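Local atomic coordinates of PmbA-related protein (PDB entry 1VL4), a protein that is probably a metallopeptidase of the PmbA/TldD type (peptidase family U62). Residues M254-N259 with G339-V344. Sequence-based numbering, arbitrary orientation.
Sequences MISAEN and GGIRPV
Ile341, on the short strand 340-341, lies against Ser256 at the start of helix 257-261, and the pair illustrates how a capping hydroxyl can serve a helix and a neighbouring strand at once. Gly339 leads into the strand, and at both Gly339 and Gly340 the backbone angles would press a side chain against the preceding carbonyl. At Ile341 the backbone N donates to a water (3.2 Å from N to the water O), and Ser256 OG holds that water at 2.7 Å. A weaker bond, donated by the same water, runs to Glu258 OE1, so one water spans both segments. Beside the water, Ile341 CD1 packs 3.6 Å from Ser256 OG and 3.7 Å from Glu258 CB, a methyl set against a hydroxyl and an aliphatic carbon. With CG1 anti to the carbonyl carbon (chi1 -64°), the long branch reaches over the first turn of the helix, while CG2 faces Ser256 CA.

Ser256 is the N-cap of that helix, which follows helix 252-255 in the C-terminal PmbA/TldD domain. Its OG, anti to the backbone N (chi1 170°), accepts from Asn259 N at 3.3 Å in a nearly straight bond (168°) and more weakly from Glu258 N. An alanine here would take away the hydroxyl, which would probably leave Asn259 N without its cap and the bridging water without its short bond. Ile341 also meets Leu319 and Thr324, the latter on helix 322-328, which also borders Ala257.

Beyond it the chain turns from the helix start: the side chain of Arg342 sets out away from 254-259 and makes a cation-pi contact with Phe337, while Pro343 CG lies 4.5 Å from Ile255 CD1 and the proline rests on Ile252 of helix 252-255.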
ATOM      1  N   MET A 254       5.487  17.640  -8.957  1.00 15.88           N
ATOM      2  CA  MET A 254       5.749  18.716  -9.939  1.00 13.31           C
ATOM      3  C   MET A 254       7.090  19.402  -9.764  1.00 12.59           C
ATOM      4  O   MET A 254       7.708  19.864 -10.732  1.00 11.65           O
ATOM      5  CB  MET A 254       4.670  19.810  -9.857  1.00 13.94           C
ATOM      6  CG  MET A 254       3.271  19.261  -9.859  1.00 13.78           C
ATOM      7  SD  MET A 254       2.071  20.576  -9.966  1.00 18.93           S
ATOM      8  CE  MET A 254       0.596  19.586 -10.168  1.00 11.48           C
ATOM      9  N   ILE A 255       7.528  19.489  -8.513  1.00 11.76           N
ATOM     10  CA  ILE A 255       8.747  20.217  -8.202  1.00 14.02           C
ATOM     11  C   ILE A 255       9.983  19.308  -8.131  1.00 14.30           C
ATOM     12  O   ILE A 255      11.087  19.810  -8.012  1.00 17.43           O
ATOM     13  CB  ILE A 255       8.604  21.116  -6.939  1.00  9.08           C
ATOM     14  CG1 ILE A 255       8.290  20.324  -5.686  1.00 16.88           C
ATOM     15  CG2 ILE A 255       7.659  22.266  -7.254  1.00 17.10           C
ATOM     16  CD1 ILE A 255       8.249  21.190  -4.398  1.00 14.29           C
ATOM     17  N   SER A 256       9.807  17.991  -8.274  1.00 14.88           N
ATOM     18  CA  SER A 256      10.975  17.099  -8.550  1.00 12.49           C
ATOM     19  C   SER A 256      11.725  17.379  -9.869  1.00 10.25           C
ATOM     20  O   SER A 256      11.162  17.253 -10.985  1.00 11.57           O
ATOM     21  CB  SER A 256      10.542  15.642  -8.498  1.00 14.43           C
ATOM     22  OG  SER A 256      11.568  14.821  -8.975  1.00 17.91           O
ATOM     23  N   ALA A 257      13.011  17.743  -9.776  1.00 11.47           N
ATOM     24  CA  ALA A 257      13.831  17.914 -10.999  1.00 13.25           C
ATOM     25  C   ALA A 257      13.865  16.679 -11.889  1.00 12.04           C
ATOM     26  O   ALA A 257      14.074  16.779 -13.115  1.00 14.97           O
ATOM     27  CB  ALA A 257      15.259  18.316 -10.663  1.00 14.51           C
ATOM     28  N   GLU A 258      13.719  15.517 -11.267  1.00 15.60           N
ATOM     29  CA  GLU A 258      13.691  14.233 -11.972  1.00 18.65           C
ATOM     30  C   GLU A 258      12.419  14.122 -12.814  1.00 17.63           C
ATOM     31  O   GLU A 258      12.487  13.771 -13.996  1.00 17.27           O
ATOM     32  CB  GLU A 258      13.750  13.112 -10.948  1.00 17.94           C
ATOM     33  CG  GLU A 258      13.729  11.726 -11.520  1.00 29.61           C
ATOM     34  CD  GLU A 258      13.865  10.631 -10.467  1.00 31.12           C
ATOM     35  OE1 GLU A 258      14.244  10.913  -9.278  1.00 28.06           O
ATOM     36  OE2 GLU A 258      13.594   9.458 -10.869  1.00 48.45           O
ATOM     37  N   ASN A 259      11.267  14.441 -12.218  1.00 14.95           N
ATOM     38  CA  ASN A 259       9.980  14.461 -12.967  1.00 14.90           C
ATOM     39  C   ASN A 259       9.997  15.505 -14.055  1.00 14.44           C
ATOM     40  O   ASN A 259       9.435  15.304 -15.137  1.00 11.68           O
ATOM     41  CB  ASN A 259       8.792  14.718 -12.035  1.00 14.60           C
ATOM     42  CG  ASN A 259       8.425  13.502 -11.216  1.00 18.78           C
ATOM     43  OD1 ASN A 259       8.758  12.390 -11.567  1.00 24.93           O
ATOM     44  ND2 ASN A 259       7.751  13.714 -10.111  1.00 17.55           N
ATOM     45  N   GLY A 339      12.615   6.808  -2.823  1.00 27.35           N
ATOM     46  CA  GLY A 339      11.235   6.879  -3.313  1.00 30.37           C
ATOM     47  C   GLY A 339      10.973   8.074  -4.193  1.00 27.67           C
ATOM     48  O   GLY A 339      10.004   8.104  -4.947  1.00 30.18           O
ATOM     49  N   GLY A 340      11.856   9.056  -4.136  1.00 25.38           N
ATOM     50  CA  GLY A 340      11.645  10.237  -4.913  1.00 20.80           C
ATOM     51  C   GLY A 340      12.182  11.468  -4.240  1.00 20.81           C
ATOM     52  O   GLY A 340      12.265  11.551  -2.991  1.00 22.04           O
ATOM     53  N   ILE A 341      12.543  12.422  -5.090  1.00 16.71           N
ATOM     54  CA  ILE A 341      12.867  13.761  -4.633  1.00 16.45           C
ATOM     55  C   ILE A 341      11.632  14.352  -3.945  1.00 17.02           C
ATOM     56  O   ILE A 341      10.535  14.373  -4.509  1.00 14.18           O
ATOM     57  CB  ILE A 341      13.309  14.639  -5.823  1.00 14.45           C
ATOM     58  CG1 ILE A 341      14.616  14.073  -6.411  1.00 14.97           C
ATOM     59  CG2 ILE A 341      13.444  16.062  -5.405  1.00 12.67           C
ATOM     60  CD1 ILE A 341      14.948  14.563  -7.786  1.00 13.58           C
ATOM     61  N   ARG A 342      11.798  14.812  -2.716  1.00 15.70           N
ATOM     62  CA  ARG A 342      10.716  15.496  -2.047  1.00 20.65           C
ATOM     63  C   ARG A 342      11.188  16.587  -1.085  1.00 16.05           C
ATOM     64  O   ARG A 342      12.311  16.579  -0.638  1.00 13.01           O
ATOM     65  CB  ARG A 342       9.779  14.505  -1.323  1.00 20.84           C
ATOM     66  CG  ARG A 342      10.368  13.869  -0.096  1.00 33.24           C
ATOM     67  CD  ARG A 342       9.332  13.076   0.750  1.00 34.28           C
ATOM     68  NE  ARG A 342       9.984  12.171   1.711  1.00 37.57           N
ATOM     69  CZ  ARG A 342      10.559  12.533   2.859  1.00 37.90           C
ATOM     70  NH1 ARG A 342      10.596  13.820   3.263  1.00 38.71           N
ATOM     71  NH2 ARG A 342      11.117  11.588   3.608  1.00 31.93           N
ATOM     72  N   PRO A 343      10.292  17.532  -0.784  1.00 15.11           N
ATOM     73  CA  PRO A 343      10.528  18.513   0.255  1.00 18.07           C
ATOM     74  C   PRO A 343      10.534  17.840   1.611  1.00 14.32           C
ATOM     75  O   PRO A 343      10.053  16.710   1.745  1.00 13.13           O
ATOM     76  CB  PRO A 343       9.308  19.476   0.143  1.00 18.15           C
ATOM     77  CG  PRO A 343       8.300  18.767  -0.573  1.00 20.79           C
ATOM     78  CD  PRO A 343       8.934  17.648  -1.358  1.00 14.68           C
ATOM     79  N   VAL A 344      11.066  18.529   2.604  1.00 14.08           N
ATOM     80  CA  VAL A 344      11.059  18.000   3.961  1.00 16.16           C
ATOM     81  C   VAL A 344       9.722  18.460   4.579  1.00 14.52           C
ATOM     82  O   VAL A 344       8.859  17.652   4.845  1.00 18.55           O
ATOM     83  CB  VAL A 344      12.312  18.463   4.765  1.00 13.27           C
ATOM     84  CG1 VAL A 344      12.251  17.971   6.173  1.00 17.61           C
ATOM     85  CG2 VAL A 344      13.625  17.944   4.074  1.00 17.42           C
TER
HETATM   86  O   HOH W   1      11.537  12.289  -8.106  1.00 17.25           O